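Local atomic coordinates of 4-oxalocrotonate decarboxylase NahK (Pseudomonas putida, PDB entry 5D2K), a protein that catalyses the metal-assisted decarboxylation of (3E)-2-oxohex-3-enedioate to 2-oxopent-4-enoate, a step in the breakdown of naphthalene. Residues E116-T121 with F236-G241. The protein carries 1 engineered substitution. Residues are numbered along the deposited sequence; the frame is centred on the assembly and turned at random.
Sequences EISVVT and FIMTGG. With MG (magnesium ion), chain C; OOG (2-oxoadipic acid), chain D.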
loop_
_atom_site.group_PDB
_atom_site.type_symbol
_atom_site.label_atom_id
_atom_site.label_comp_id
_atom_site.label_asym_id
_atom_site.label_seq_id
_atom_site.Cartn_x
_atom_site.Cartn_y
_atom_site.Cartn_z
ATOM N N GLU A 116 -0.849 5.844 -7.518
ATOM C CA GLU A 116 0.521 5.773 -6.987
ATOM C C GLU A 116 1.549 5.559 -8.082
ATOM O O GLU A 116 1.208 5.232 -9.221
ATOM C CB GLU A 116 0.650 4.641 -5.946
ATOM C CG GLU A 116 -0.511 4.610 -4.952
ATOM C CD GLU A 116 -0.247 3.874 -3.656
ATOM O OE1 GLU A 116 0.909 3.525 -3.345
ATOM O OE2 GLU A 116 -1.227 3.677 -2.916
ATOM N N ILE A 117 2.816 5.750 -7.736
ATOM C CA ILE A 117 3.878 5.321 -8.625
ATOM C C ILE A 117 4.712 4.273 -7.883
ATOM O O ILE A 117 5.056 4.424 -6.697
ATOM C CB ILE A 117 4.735 6.523 -9.144
ATOM C CG1 ILE A 117 5.701 6.073 -10.250
ATOM C CG2 ILE A 117 5.467 7.212 -8.022
ATOM C CD1 ILE A 117 5.008 5.588 -11.545
ATOM N N SER A 118 4.957 3.163 -8.567
ATOM C CA SER A 118 5.742 2.086 -7.981
ATOM C C SER A 118 7.108 1.996 -8.619
ATOM O O SER A 118 7.323 2.496 -9.726
ATOM C CB SER A 118 5.034 0.740 -8.142
ATOM O OG SER A 118 3.750 0.783 -7.570
ATOM N N VAL A 119 8.018 1.338 -7.913
ATOM C CA VAL A 119 9.346 1.045 -8.449
ATOM C C VAL A 119 9.641 -0.434 -8.294
ATOM O O VAL A 119 9.062 -1.106 -7.438
ATOM C CB VAL A 119 10.474 1.863 -7.749
ATOM C CG1 VAL A 119 10.259 3.355 -7.950
ATOM C CG2 VAL A 119 10.566 1.514 -6.257
ATOM N N VAL A 120 10.519 -0.946 -9.151
ATOM C CA VAL A 120 11.107 -2.267 -8.950
ATOM C C VAL A 120 12.592 -2.060 -8.741
ATOM O O VAL A 120 13.224 -1.347 -9.505
ATOM C CB VAL A 120 10.835 -3.210 -10.151
ATOM C CG1 VAL A 120 11.681 -4.473 -10.062
ATOM C CG2 VAL A 120 9.363 -3.589 -10.183
ATOM N N THR A 121 13.146 -2.657 -7.689
ATOM C CA THR A 121 14.559 -2.461 -7.379
ATOM C C THR A 121 15.433 -3.498 -8.078
ATOM O O THR A 121 14.950 -4.567 -8.444
ATOM C CB THR A 121 14.830 -2.539 -5.865
ATOM O OG1 THR A 121 14.625 -3.886 -5.396
ATOM C CG2 THR A 121 13.915 -1.583 -5.107
ATOM N N PHE A 236 9.111 -5.117 -5.791
ATOM C CA PHE A 236 8.116 -4.149 -6.260
ATOM C C PHE A 236 7.629 -3.351 -5.057
ATOM O O PHE A 236 7.213 -3.931 -4.058
ATOM C CB PHE A 236 6.973 -4.899 -6.958
ATOM C CG PHE A 236 5.785 -4.055 -7.357
ATOM C CD1 PHE A 236 5.769 -3.377 -8.562
ATOM C CD2 PHE A 236 4.644 -4.038 -6.579
ATOM C CE1 PHE A 236 4.645 -2.652 -8.953
ATOM C CE2 PHE A 236 3.522 -3.314 -6.965
ATOM C CZ PHE A 236 3.532 -2.617 -8.151
ATOM N N ILE A 237 7.713 -2.019 -5.147
ATOM C CA ILE A 237 7.315 -1.127 -4.050
ATOM C C ILE A 237 6.315 -0.075 -4.504
ATOM O O ILE A 237 6.619 0.733 -5.382
ATOM C CB ILE A 237 8.531 -0.381 -3.442
ATOM C CG1 ILE A 237 9.651 -1.352 -3.070
ATOM C CG2 ILE A 237 8.103 0.472 -2.238
ATOM C CD1 ILE A 237 10.933 -0.627 -2.681
ATOM N N MET A 238 5.142 -0.054 -3.880
ATOM C CA MET A 238 4.162 1.007 -4.126
ATOM C C MET A 238 4.441 2.133 -3.147
ATOM O O MET A 238 4.366 1.920 -1.938
ATOM C CB MET A 238 2.734 0.484 -3.956
ATOM C CG MET A 238 2.380 -0.620 -4.923
ATOM S SD MET A 238 0.642 -1.114 -4.786
ATOM C CE MET A 238 -0.183 0.427 -4.898
ATOM N N THR A 239 4.761 3.329 -3.641
ATOM C CA THR A 239 5.375 4.316 -2.756
ATOM C C THR A 239 4.398 5.211 -2.009
ATOM O O THR A 239 4.811 5.931 -1.099
ATOM C CB THR A 239 6.393 5.213 -3.526
ATOM O OG1 THR A 239 5.739 5.932 -4.580
ATOM C CG2 THR A 239 7.540 4.363 -4.112
ATOM N N GLY A 240 3.104 5.148 -2.346
ATOM C CA GLY A 240 2.097 5.899 -1.600
ATOM C C GLY A 240 1.061 6.639 -2.436
ATOM O O GLY A 240 1.310 7.048 -3.565
ATOM N N GLY A 241 -0.125 6.805 -1.866
ATOM C CA GLY A 241 -1.197 7.495 -2.562
ATOM C C GLY A 241 -0.822 8.942 -2.779
ATOM O O GLY A 241 -0.485 9.666 -1.829
HETATM MG MG MG C . -1.639 3.090 -1.037
HETATM C C2 OOG D . -4.176 2.930 4.814
HETATM C C3 OOG D . -3.485 2.697 3.481
HETATM C C4 OOG D . -2.584 3.863 3.131
HETATM C C6 OOG D . -1.545 5.003 1.029
HETATM O O4 OOG D . -1.128 4.914 -0.149
HETATM O O3 OOG D . -1.543 6.108 1.630
HETATM C C5 OOG D . -2.071 3.765 1.713
HETATM C C1 OOG D . -5.562 3.502 4.588
HETATM O O1 OOG D . -6.593 2.858 4.942
HETATM O O2 OOG D . -5.679 4.634 4.050
HETATM O O5 OOG D . -2.057 2.726 1.089
HETATM O O HOH W 1 0.372 2.549 -0.862
HETATM O O HOH W 2 3.347 7.053 -5.287
#
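The ring of F236 meets V120 at its edge: CG2 of V120 lies in the ring plane, 3.9 Å from CD1. S118 comes at the same ring obliquely, with OG 3.5 Å from CZ, and F173 from strand 170-175 meets it with the planes about 30° apart. With CG anti to the backbone N (chi1 173°), the F236 ring leans forward along its own strand, toward M238, and so comes close to S118 of the partner strand. The S118 hydroxyl also touches CG of M238 and is hydrogen-bonded to T145 OG1 on strand 139-149. V119 and I237 pack on the other face of the sheet, toward helix 213-225, where they touch V217 and L220. Between these two residues run the paired backbone bonds of an antiparallel ladder, I237 N to V119 O at 2.8 Å and V119 N to I237 O. Strand 236-238 sits between strand 112-121, antiparallel, and strand 65-71, parallel, in the mixed sheet of the FAA-hydrolase fold, and further along, at T239-G241, the same chain reaches the active site. There I117 O accepts two hydrogen bonds from T239: from OG1 at 2.7 Å, in the carbonyl plane, and from N, tilted 31° from it. Water 2 joins T239 OG1 to I117 N and G240 O, tying T239 and G240 to strand 112-121. E116 has CG anti to the carbonyl carbon and an extended chain beyond, which carries the carboxylate alongside G240 to the metal. OE2 binds magnesium at 2.0 Å, together with E114 and E147, while OE1 accepts from water 1, itself a magnesium ligand, and weakly from G240 N. The bound 2-oxoadipate chelates the ion through O4 and O5, and G241 N donates to that same O4 at 2.7 Å.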